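Local atomic coordinates of dimethylsulfoniopropionate lyase (Roseovarius nubinhibens, PDB entry 4B29), a protein that probably cleaves dimethylsulfoniopropionate to release dimethyl sulfide, using a cupin-type beta barrel that carries a bound zinc ion. Residues 156-168 with 174-188. Sequence-based numbering, arbitrary orientation.
With PO4 (phosphate ion), chain B; EDO (1,2-ethanediol), chain F.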
loop_
_atom_site.group_PDB
_atom_site.type_symbol
_atom_site.label_atom_id
_atom_site.label_comp_id
_atom_site.label_asym_id
_atom_site.label_seq_id
_atom_site.Cartn_x
_atom_site.Cartn_y
_atom_site.Cartn_z
ATOM N N TYR A 156 -7.687 -2.662 -1.869
ATOM C CA TYR A 156 -6.599 -3.100 -1.009
ATOM C C TYR A 156 -6.320 -4.590 -1.197
ATOM O O TYR A 156 -7.227 -5.381 -1.461
ATOM C CB TYR A 156 -7.033 -2.958 0.487
ATOM C CG TYR A 156 -6.459 -1.763 1.152
ATOM C CD1 TYR A 156 -7.046 -0.495 0.942
ATOM C CD2 TYR A 156 -5.330 -1.843 1.946
ATOM C CE1 TYR A 156 -6.516 0.649 1.594
ATOM C CE2 TYR A 156 -4.802 -0.740 2.579
ATOM C CZ TYR A 156 -5.369 0.514 2.361
ATOM O OH TYR A 156 -4.847 1.605 3.009
ATOM N N SER A 157 -5.034 -4.965 -1.030
ATOM C CA SER A 157 -4.684 -6.378 -0.729
ATOM C C SER A 157 -3.763 -6.341 0.465
ATOM O O SER A 157 -3.023 -5.366 0.681
ATOM C CB SER A 157 -4.020 -7.129 -1.916
ATOM O OG SER A 157 -2.680 -6.651 -2.145
ATOM N N VAL A 158 -3.805 -7.435 1.241
ATOM C CA VAL A 158 -2.845 -7.585 2.320
ATOM C C VAL A 158 -1.662 -8.462 1.862
ATOM O O VAL A 158 -1.866 -9.557 1.338
ATOM C CB VAL A 158 -3.543 -8.283 3.517
ATOM C CG1 VAL A 158 -2.507 -8.379 4.720
ATOM C CG2 VAL A 158 -4.734 -7.403 3.928
ATOM N N VAL A 159 -0.440 -7.968 2.098
ATOM C CA VAL A 159 0.736 -8.752 1.709
ATOM C C VAL A 159 1.198 -9.563 2.904
ATOM O O VAL A 159 1.483 -10.766 2.737
ATOM C CB VAL A 159 1.902 -7.843 1.243
ATOM C CG1 VAL A 159 3.123 -8.706 0.815
ATOM C CG2 VAL A 159 1.400 -7.025 -0.000
ATOM N N SER A 160 1.277 -8.900 4.036
ATOM C CA SER A 160 1.736 -9.644 5.248
ATOM C C SER A 160 1.168 -8.972 6.469
ATOM O O SER A 160 0.713 -7.795 6.447
ATOM C CB SER A 160 3.293 -9.723 5.262
ATOM O OG SER A 160 3.889 -8.435 5.154
ATOM N N GLY A 161 1.144 -9.700 7.583
ATOM C CA GLY A 161 0.525 -9.120 8.781
ATOM C C GLY A 161 -0.994 -9.276 8.691
ATOM O O GLY A 161 -1.507 -10.176 8.004
ATOM N N ARG A 162 -1.703 -8.401 9.394
ATOM C CA ARG A 162 -3.186 -8.453 9.426
ATOM C C ARG A 162 -3.697 -7.202 10.098
ATOM O O ARG A 162 -2.981 -6.533 10.879
ATOM C CB ARG A 162 -3.668 -9.727 10.156
ATOM C CG ARG A 162 -3.417 -9.683 11.605
ATOM C CD ARG A 162 -3.765 -11.097 12.259
ATOM N NE ARG A 162 -5.142 -11.548 12.409
ATOM C CZ ARG A 162 -5.936 -11.285 13.471
ATOM N NH1 ARG A 162 -5.540 -10.477 14.444
ATOM N NH2 ARG A 162 -7.148 -11.826 13.573
ATOM N N ALA A 163 -4.927 -6.812 9.754
ATOM C CA ALA A 163 -5.515 -5.656 10.393
ATOM C C ALA A 163 -7.025 -5.672 10.255
ATOM O O ALA A 163 -7.556 -6.391 9.418
ATOM C CB ALA A 163 -4.943 -4.307 9.763
ATOM N N LEU A 164 -7.673 -4.824 11.058
ATOM C CA LEU A 164 -9.127 -4.686 11.034
ATOM C C LEU A 164 -9.485 -3.495 10.165
ATOM O O LEU A 164 -9.067 -2.371 10.476
ATOM C CB LEU A 164 -9.638 -4.497 12.477
ATOM C CG LEU A 164 -11.156 -4.442 12.582
ATOM C CD1 LEU A 164 -11.786 -5.767 12.142
ATOM C CD2 LEU A 164 -11.485 -4.055 14.087
ATOM N N PHE A 165 -10.275 -3.769 9.115
ATOM C CA PHE A 165 -10.679 -2.758 8.121
ATOM C C PHE A 165 -12.103 -2.295 8.316
ATOM O O PHE A 165 -13.019 -3.124 8.396
ATOM C CB PHE A 165 -10.526 -3.344 6.723
ATOM C CG PHE A 165 -9.096 -3.367 6.256
ATOM C CD1 PHE A 165 -8.169 -4.334 6.738
ATOM C CD2 PHE A 165 -8.654 -2.349 5.389
ATOM C CE1 PHE A 165 -6.830 -4.346 6.315
ATOM C CE2 PHE A 165 -7.300 -2.354 4.927
ATOM C CZ PHE A 165 -6.406 -3.338 5.379
ATOM N N HIS A 166 -12.263 -0.965 8.401
ATOM C CA HIS A 166 -13.545 -0.297 8.595
ATOM C C HIS A 166 -13.948 0.425 7.316
ATOM O O HIS A 166 -13.064 1.001 6.632
ATOM C CB HIS A 166 -13.418 0.783 9.681
ATOM C CG HIS A 166 -12.828 0.281 10.968
ATOM N ND1 HIS A 166 -13.566 -0.478 11.866
ATOM C CD2 HIS A 166 -11.596 0.430 11.508
ATOM C CE1 HIS A 166 -12.797 -0.781 12.907
ATOM N NE2 HIS A 166 -11.603 -0.232 12.722
ATOM N N LEU A 167 -15.231 0.387 7.003
ATOM C CA LEU A 167 -15.738 1.124 5.810
ATOM C C LEU A 167 -17.131 1.600 6.091
ATOM O O LEU A 167 -17.973 0.819 6.535
ATOM C CB LEU A 167 -15.740 0.153 4.595
ATOM C CG LEU A 167 -16.343 0.648 3.277
ATOM C CD1 LEU A 167 -15.570 1.889 2.736
ATOM C CD2 LEU A 167 -16.387 -0.491 2.230
ATOM N N ARG A 168 -17.427 2.872 5.810
ATOM C CA ARG A 168 -18.775 3.356 6.069
ATOM C C ARG A 168 -19.788 2.532 5.277
ATOM O O ARG A 168 -19.548 2.148 4.116
ATOM C CB ARG A 168 -18.890 4.842 5.749
ATOM C CG ARG A 168 -18.144 5.757 6.797
ATOM C CD ARG A 168 -18.599 5.663 8.333
ATOM N NE ARG A 168 -20.014 5.920 8.484
ATOM C CZ ARG A 168 -20.597 7.129 8.608
ATOM N NH1 ARG A 168 -19.869 8.236 8.606
ATOM N NH2 ARG A 168 -21.934 7.230 8.731
ATOM N N MET A 174 -11.594 -8.420 9.245
ATOM C CA MET A 174 -10.220 -8.610 9.664
ATOM C C MET A 174 -9.510 -9.331 8.531
ATOM O O MET A 174 -9.905 -10.453 8.161
ATOM C CB MET A 174 -10.233 -9.512 10.920
ATOM C CG MET A 174 -8.838 -9.714 11.479
ATOM S SD MET A 174 -8.078 -8.275 12.232
ATOM C CE MET A 174 -8.934 -8.212 13.830
ATOM N N LEU A 175 -8.557 -8.645 7.872
ATOM C CA LEU A 175 -7.955 -9.211 6.661
ATOM C C LEU A 175 -6.535 -9.703 6.874
ATOM O O LEU A 175 -5.745 -9.041 7.572
ATOM C CB LEU A 175 -7.882 -8.119 5.556
ATOM C CG LEU A 175 -9.272 -7.528 5.211
ATOM C CD1 LEU A 175 -9.052 -6.500 4.078
ATOM C CD2 LEU A 175 -10.311 -8.640 4.822
ATOM N N GLU A 176 -6.262 -10.853 6.264
ATOM C CA GLU A 176 -4.991 -11.567 6.334
ATOM C C GLU A 176 -4.416 -11.652 4.915
ATOM O O GLU A 176 -5.104 -11.303 3.930
ATOM C CB GLU A 176 -5.266 -12.983 6.892
ATOM C CG GLU A 176 -5.560 -12.765 8.393
ATOM C CD GLU A 176 -5.634 -13.980 9.262
ATOM O OE1 GLU A 176 -5.441 -15.126 8.784
ATOM O OE2 GLU A 176 -5.886 -13.746 10.471
ATOM N N PRO A 177 -3.184 -12.168 4.772
ATOM C CA PRO A 177 -2.489 -12.094 3.451
ATOM C C PRO A 177 -3.232 -12.671 2.261
ATOM O O PRO A 177 -3.751 -13.807 2.292
ATOM C CB PRO A 177 -1.202 -12.876 3.693
ATOM C CG PRO A 177 -0.863 -12.508 5.188
ATOM C CD PRO A 177 -2.256 -12.576 5.857
ATOM N N GLY A 178 -3.345 -11.850 1.207
ATOM C CA GLY A 178 -4.030 -12.232 -0.017
ATOM C C GLY A 178 -5.503 -11.817 -0.075
ATOM O O GLY A 178 -6.098 -11.838 -1.168
ATOM N N GLN A 179 -6.095 -11.478 1.090
ATOM C CA GLN A 179 -7.472 -10.987 1.094
ATOM C C GLN A 179 -7.462 -9.563 0.542
ATOM O O GLN A 179 -6.428 -8.899 0.568
ATOM C CB GLN A 179 -8.078 -11.038 2.495
ATOM C CG GLN A 179 -8.333 -12.514 2.910
ATOM C CD GLN A 179 -9.060 -12.536 4.234
ATOM O OE1 GLN A 179 -8.441 -12.441 5.299
ATOM N NE2 GLN A 179 -10.359 -12.660 4.168
ATOM N N THR A 180 -8.618 -9.139 0.032
ATOM C CA THR A 180 -8.735 -7.807 -0.606
ATOM C C THR A 180 -9.942 -7.075 -0.086
ATOM O O THR A 180 -10.848 -7.667 0.563
ATOM C CB THR A 180 -8.872 -7.921 -2.151
ATOM O OG1 THR A 180 -10.109 -8.588 -2.538
ATOM C CG2 THR A 180 -7.638 -8.673 -2.756
ATOM N N ARG A 181 -9.988 -5.767 -0.331
ATOM C CA ARG A 181 -11.215 -5.051 -0.037
ATOM C C ARG A 181 -11.374 -3.870 -0.988
ATOM O O ARG A 181 -10.403 -3.094 -1.111
ATOM C CB ARG A 181 -11.241 -4.527 1.375
ATOM C CG ARG A 181 -12.772 -4.225 1.661
ATOM C CD ARG A 181 -13.042 -3.330 2.821
ATOM N NE ARG A 181 -14.464 -3.535 3.096
ATOM C CZ ARG A 181 -15.007 -3.514 4.301
ATOM N NH1 ARG A 181 -14.306 -3.137 5.349
ATOM N NH2 ARG A 181 -16.285 -3.863 4.396
ATOM N N PHE A 182 -12.578 -3.745 -1.582
ATOM C CA PHE A 182 -12.875 -2.603 -2.476
ATOM C C PHE A 182 -13.396 -1.411 -1.661
ATOM O O PHE A 182 -14.297 -1.582 -0.793
ATOM C CB PHE A 182 -13.959 -3.053 -3.429
ATOM C CG PHE A 182 -14.506 -1.962 -4.306
ATOM C CD1 PHE A 182 -13.698 -1.397 -5.283
ATOM C CD2 PHE A 182 -15.821 -1.573 -4.201
ATOM C CE1 PHE A 182 -14.199 -0.416 -6.143
ATOM C CE2 PHE A 182 -16.353 -0.565 -5.092
ATOM C CZ PHE A 182 -15.526 -0.004 -6.046
ATOM N N HIS A 183 -12.860 -0.221 -1.922
ATOM C CA HIS A 183 -13.392 1.009 -1.320
ATOM C C HIS A 183 -14.016 1.861 -2.406
ATOM O O HIS A 183 -13.318 2.351 -3.283
ATOM C CB HIS A 183 -12.279 1.822 -0.662
ATOM C CG HIS A 183 -11.709 1.154 0.564
ATOM N ND1 HIS A 183 -10.416 1.371 0.992
ATOM C CD2 HIS A 183 -12.235 0.223 1.395
ATOM C CE1 HIS A 183 -10.195 0.645 2.085
ATOM N NE2 HIS A 183 -11.287 -0.043 2.358
ATOM N N PRO A 184 -15.342 2.001 -2.395
ATOM C CA PRO A 184 -15.984 2.784 -3.441
ATOM C C PRO A 184 -15.625 4.262 -3.296
ATOM O O PRO A 184 -15.190 4.732 -2.230
ATOM C CB PRO A 184 -17.500 2.612 -3.206
ATOM C CG PRO A 184 -17.621 1.588 -2.120
ATOM C CD PRO A 184 -16.276 1.349 -1.443
ATOM N N ALA A 185 -15.822 4.989 -4.406
ATOM C CA ALA A 185 -15.500 6.413 -4.400
ATOM C C ALA A 185 -16.090 7.176 -3.231
ATOM O O ALA A 185 -17.308 7.044 -2.925
ATOM C CB ALA A 185 -16.025 7.045 -5.734
ATOM N N ASN A 186 -15.258 8.004 -2.594
ATOM C CA ASN A 186 -15.668 8.942 -1.515
ATOM C C ASN A 186 -16.139 8.218 -0.213
ATOM O O ASN A 186 -16.511 8.913 0.747
ATOM C CB ASN A 186 -16.822 9.874 -1.964
ATOM C CG ASN A 186 -16.414 10.855 -3.068
ATOM O OD1 ASN A 186 -17.168 11.062 -4.087
ATOM N ND2 ASN A 186 -15.300 11.493 -2.858
ATOM N N ALA A 187 -16.109 6.879 -0.172
ATOM C CA ALA A 187 -16.600 6.210 1.051
ATOM C C ALA A 187 -15.504 6.258 2.133
ATOM O O ALA A 187 -14.390 5.779 1.884
ATOM C CB ALA A 187 -16.994 4.747 0.748
ATOM N N PRO A 188 -15.791 6.839 3.316
ATOM C CA PRO A 188 -14.729 6.866 4.299
ATOM C C PRO A 188 -14.384 5.469 4.796
ATOM O O PRO A 188 -15.268 4.598 4.899
ATOM C CB PRO A 188 -15.300 7.702 5.435
ATOM C CG PRO A 188 -16.352 8.569 4.787
ATOM C CD PRO A 188 -16.930 7.704 3.695
HETATM P P PO4 B . -5.526 4.827 1.935
HETATM O O1 PO4 B . -4.514 5.673 2.648
HETATM O O2 PO4 B . -4.785 4.069 0.815
HETATM O O3 PO4 B . -6.222 3.837 2.859
HETATM O O4 PO4 B . -6.603 5.649 1.305
HETATM C C1 EDO F . -1.926 1.819 0.662
HETATM O O1 EDO F . -2.160 1.066 1.854
HETATM C C2 EDO F . -1.338 3.134 1.097
HETATM O O2 EDO F . -1.329 3.908 -0.086
HETATM O O HOH W 1 -12.155 -0.984 4.857
#
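Two antiparallel ladders, one in each sheet of the cupin barrel, join 156-168 to 174-188, and both segments change sheet along their length. In the first ladder Y156 and R181 form a hydrogen-bonded pair, Y156 N meeting R181 O at 2.9 Å; in the second A163 pairs with L175 in the same manner. Between them V158 O accepts G178 N at 2.7 Å and V158 N donates to Q179 O, two bonds that tie the end of the first strand, just before the corner at S160, to the type II turn E176-Q179.

Side chains fill the space between the sheets. L175 CD1 sits over one face of the F165 ring, 3.8 Å from its centroid and 23° off the normal, a CH-pi contact, while L175 CB touches V158 CG2. R181 runs extended from CG to NE and crosses to the other sheet, where L167 CB covers one face of its guanidinium, 3.7 Å from R181 NH1. Water 1 accepts from R181 NH1 and also meets H183 NE2 at 2.8 Å; P171 O takes R181 NH2.

On the outer side, R162 NE donates to the anti side of E176 OE2 at 3.0 Å. That oxygen lies in the guanidinium plane, although the carboxylate is turned 66° against it. M174, bent at chi2 and chi3, folds its SD over the centre of the same guanidinium.

Y156 and H183 meet obliquely, planes at 57°. Y156 OH donates to O3 of a phosphate ion, probably from the crystallisation liquor, at 2.6 Å, and H183 ND1 bonds to the zinc ligand E154 while its ring stacks on that of H189, another zinc ligand. H183 is thus a second-shell residue, and water 1 couples it to the buried R181, whose charge would probably polarise that water.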